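Local coordinates for hypothetical protein SMU.848 (Streptococcus mutans, PDB 2G0I) that is probably a cysteine protease of the Prp family, whose members process a ribosomal protein during ribosome biogenesis, at residues Glu48-Thr53 against Met101-Ser106. Sequence-based numbering, arbitrary orientation.
Sequences ESVELT and MKIDLS
Met101 O receives the shortest backbone bond between the two strands, 2.7 Å from Leu52 N with an N-H...O angle of 163°, and the CA-H of Glu51 also leans on this oxygen. The strands are antiparallel neighbours in the mixed sheet of a two-layer alpha-beta sandwich, their axes 4.6 Å apart. Leu52 with Met101 and Val50 with Ile103 are hydrogen-bonded pairs, each joined by two bonds, whereas Ser49 with Asp104 and Glu51 with Lys102 are non-hydrogen-bonded pairs. Beyond the last pair, Leu105 N still reaches Glu48 O at 2.8 Å, almost straight in line with the carbonyl.

One face turns to the helices. There Val50 and Ile103 lie side by side, and Val50 CG1, placed between the backbone N and carbonyl carbon (chi1 61°), meets Ile103 CD1 at 3.8 Å. Leu52 CD1 and the selenium of Met101, a selenomethionine, touch more loosely at 4.4 Å. Helix 61-84 packs on Leu52, Met101 and Ile103, and helix 114-133 on Val50. On the other face Lys102, extended along its whole length, passes its CG over Val50 O at 3.6 Å; its NZ stays 4.4 Å from Glu51 OE1, beyond salt-bridge range.

At the far end Glu48 and Ser49 together face Ile41 of strand 36-43, a classic beta bulge, and the Glu48 carboxylate is paired with Arg43 and Lys111. Beside it an Asx turn closes strand 100-104: Asp104 OD1 accepts from Ser106 N at 2.9 Å, met from the anti side and 33° out of the carboxylate plane.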
ATOM      1  N   GLU B  48      -6.642  -8.984 -13.745  1.00 11.18           N
ATOM      2  CA  GLU B  48      -5.649  -9.880 -14.302  1.00 12.70           C
ATOM      3  C   GLU B  48      -4.281  -9.253 -14.469  1.00 12.05           C
ATOM      4  O   GLU B  48      -3.297  -9.937 -14.308  1.00 11.20           O
ATOM      5  CB  GLU B  48      -6.115 -10.452 -15.648  1.00 14.64           C
ATOM      6  CG  GLU B  48      -7.361 -11.353 -15.468  1.00 18.92           C
ATOM      7  CD  GLU B  48      -7.346 -12.568 -16.388  1.00 20.67           C
ATOM      8  OE1 GLU B  48      -7.775 -13.650 -15.947  1.00 23.10           O
ATOM      9  OE2 GLU B  48      -6.906 -12.422 -17.521  1.00 20.86           O
ATOM     10  N   SER B  49      -4.228  -7.967 -14.802  1.00 12.47           N
ATOM     11  CA  SER B  49      -2.938  -7.300 -14.977  1.00 12.40           C
ATOM     12  C   SER B  49      -2.979  -5.805 -14.723  1.00 12.33           C
ATOM     13  O   SER B  49      -4.018  -5.164 -14.825  1.00 10.66           O
ATOM     14  CB  SER B  49      -2.371  -7.557 -16.376  1.00 13.43           C
ATOM     15  OG  SER B  49      -3.166  -6.927 -17.382  1.00 15.69           O
ATOM     16  N   VAL B  50      -1.810  -5.250 -14.430  1.00 10.92           N
ATOM     17  CA  VAL B  50      -1.674  -3.800 -14.353  1.00  9.73           C
ATOM     18  C   VAL B  50      -0.332  -3.431 -14.947  1.00 11.63           C
ATOM     19  O   VAL B  50       0.686  -4.116 -14.711  1.00 12.05           O
ATOM     20  CB  VAL B  50      -1.886  -3.241 -12.906  1.00 11.12           C
ATOM     21  CG1 VAL B  50      -0.852  -3.832 -11.971  1.00 11.19           C
ATOM     22  CG2 VAL B  50      -1.747  -1.699 -12.902  1.00 11.88           C
ATOM     23  N   GLU B  51      -0.351  -2.371 -15.749  1.00 12.10           N
ATOM     24  CA  GLU B  51       0.829  -1.890 -16.409  1.00 14.48           C
ATOM     25  C   GLU B  51       1.018  -0.454 -15.992  1.00 15.27           C
ATOM     26  O   GLU B  51       0.073   0.320 -16.086  1.00 12.75           O
ATOM     27  CB  GLU B  51       0.670  -2.048 -17.922  1.00 16.07           C
ATOM     28  CG  GLU B  51       1.792  -1.417 -18.726  1.00 20.98           C
ATOM     29  CD  GLU B  51       1.575  -1.542 -20.244  1.00 24.86           C
ATOM     30  OE1 GLU B  51       0.867  -2.475 -20.678  1.00 27.82           O
ATOM     31  OE2 GLU B  51       2.130  -0.705 -20.989  1.00 26.91           O
ATOM     32  N   LEU B  52       2.208  -0.089 -15.511  1.00 11.96           N
ATOM     33  CA  LEU B  52       2.463   1.313 -15.161  1.00 16.71           C
ATOM     34  C   LEU B  52       3.648   1.892 -15.888  1.00 14.78           C
ATOM     35  O   LEU B  52       4.649   1.215 -16.054  1.00 15.22           O
ATOM     36  CB  LEU B  52       2.685   1.484 -13.665  1.00 19.04           C
ATOM     37  CG  LEU B  52       1.503   1.073 -12.786  1.00 20.87           C
ATOM     38  CD1 LEU B  52       1.828  -0.283 -12.217  1.00 24.80           C
ATOM     39  CD2 LEU B  52       1.249   2.070 -11.712  1.00 23.55           C
ATOM     40  N   THR B  53       3.550   3.165 -16.270  1.00 15.27           N
ATOM     41  CA  THR B  53       4.706   3.857 -16.860  1.00 17.85           C
ATOM     42  C   THR B  53       4.882   5.199 -16.173  1.00 19.02           C
ATOM     43  O   THR B  53       3.916   5.746 -15.671  1.00 15.04           O
ATOM     44  CB  THR B  53       4.519   4.057 -18.393  1.00 18.59           C
ATOM     45  OG1 THR B  53       3.357   4.877 -18.638  1.00 16.63           O
ATOM     46  CG2 THR B  53       4.339   2.706 -19.108  1.00 18.07           C
HETATM   47  N   MSE B 101       6.488  -1.005 -15.680  1.00 16.99           N
HETATM   48  CA  MSE B 101       6.234  -2.131 -14.814  1.00 18.66           C
HETATM   49  C   MSE B 101       4.956  -2.806 -15.277  1.00 16.21           C
HETATM   50  O   MSE B 101       3.977  -2.146 -15.608  1.00 16.17           O
HETATM   51  CB  MSE B 101       6.091  -1.653 -13.381  1.00 19.21           C
HETATM   52  CG  MSE B 101       5.870  -2.732 -12.376  1.00 27.30           C
HETATM   53 SE   MSE B 101       5.511  -1.958 -10.571  1.00 36.13          SE
HETATM   54  CE  MSE B 101       6.742  -0.565 -10.519  1.00 31.35           C
ATOM     55  N   LYS B 102       4.974  -4.126 -15.333  1.00 14.12           N
ATOM     56  CA  LYS B 102       3.753  -4.819 -15.602  1.00 13.72           C
ATOM     57  C   LYS B 102       3.672  -6.027 -14.691  1.00 13.70           C
ATOM     58  O   LYS B 102       4.600  -6.868 -14.674  1.00 13.27           O
ATOM     59  CB  LYS B 102       3.678  -5.211 -17.073  1.00 17.08           C
ATOM     60  CG  LYS B 102       2.360  -5.947 -17.380  1.00 19.43           C
ATOM     61  CD  LYS B 102       2.158  -6.159 -18.875  1.00 21.31           C
ATOM     62  CE  LYS B 102       0.765  -6.694 -19.091  1.00 22.78           C
ATOM     63  NZ  LYS B 102       0.439  -6.861 -20.513  1.00 25.69           N
ATOM     64  N   ILE B 103       2.596  -6.088 -13.913  1.00 13.15           N
ATOM     65  CA  ILE B 103       2.289  -7.255 -13.067  1.00 15.01           C
ATOM     66  C   ILE B 103       1.230  -8.019 -13.813  1.00 15.33           C
ATOM     67  O   ILE B 103       0.194  -7.445 -14.155  1.00 16.15           O
ATOM     68  CB  ILE B 103       1.740  -6.822 -11.700  1.00 16.34           C
ATOM     69  CG1 ILE B 103       2.784  -5.935 -11.015  1.00 17.35           C
ATOM     70  CG2 ILE B 103       1.371  -8.053 -10.817  1.00 17.13           C
ATOM     71  CD1 ILE B 103       2.190  -4.916 -10.023  1.00 18.86           C
ATOM     72  N   ASP B 104       1.468  -9.305 -14.093  1.00 14.19           N
ATOM     73  CA  ASP B 104       0.541 -10.005 -14.977  1.00 15.66           C
ATOM     74  C   ASP B 104       0.201 -11.359 -14.367  1.00 15.77           C
ATOM     75  O   ASP B 104       1.095 -12.174 -14.160  1.00 19.29           O
ATOM     76  CB  ASP B 104       1.147 -10.138 -16.353  1.00 17.47           C
ATOM     77  CG  ASP B 104       0.145 -10.653 -17.401  1.00 20.75           C
ATOM     78  OD1 ASP B 104      -0.985 -11.070 -17.068  1.00 17.64           O
ATOM     79  OD2 ASP B 104       0.515 -10.612 -18.586  1.00 23.58           O
ATOM     80  N   LEU B 105      -1.071 -11.545 -14.039  1.00 11.53           N
ATOM     81  CA  LEU B 105      -1.568 -12.787 -13.425  1.00 15.92           C
ATOM     82  C   LEU B 105      -2.314 -13.657 -14.447  1.00 14.56           C
ATOM     83  O   LEU B 105      -2.842 -14.724 -14.103  1.00 15.86           O
ATOM     84  CB  LEU B 105      -2.518 -12.490 -12.245  1.00 15.03           C
ATOM     85  CG  LEU B 105      -2.052 -11.755 -10.985  1.00 17.04           C
ATOM     86  CD1 LEU B 105      -3.204 -11.542 -10.102  1.00 18.40           C
ATOM     87  CD2 LEU B 105      -0.986 -12.541 -10.221  1.00 22.44           C
ATOM     88  N   SER B 106      -2.376 -13.183 -15.677  1.00 16.79           N
ATOM     89  CA  SER B 106      -3.144 -13.847 -16.752  1.00 20.14           C
ATOM     90  C   SER B 106      -2.925 -15.366 -16.838  1.00 21.82           C
ATOM     91  O   SER B 106      -3.875 -16.123 -17.059  1.00 22.14           O
ATOM     92  CB  SER B 106      -2.827 -13.192 -18.081  1.00 20.59           C
ATOM     93  OG  SER B 106      -3.138 -11.802 -17.983  1.00 22.89           O
TER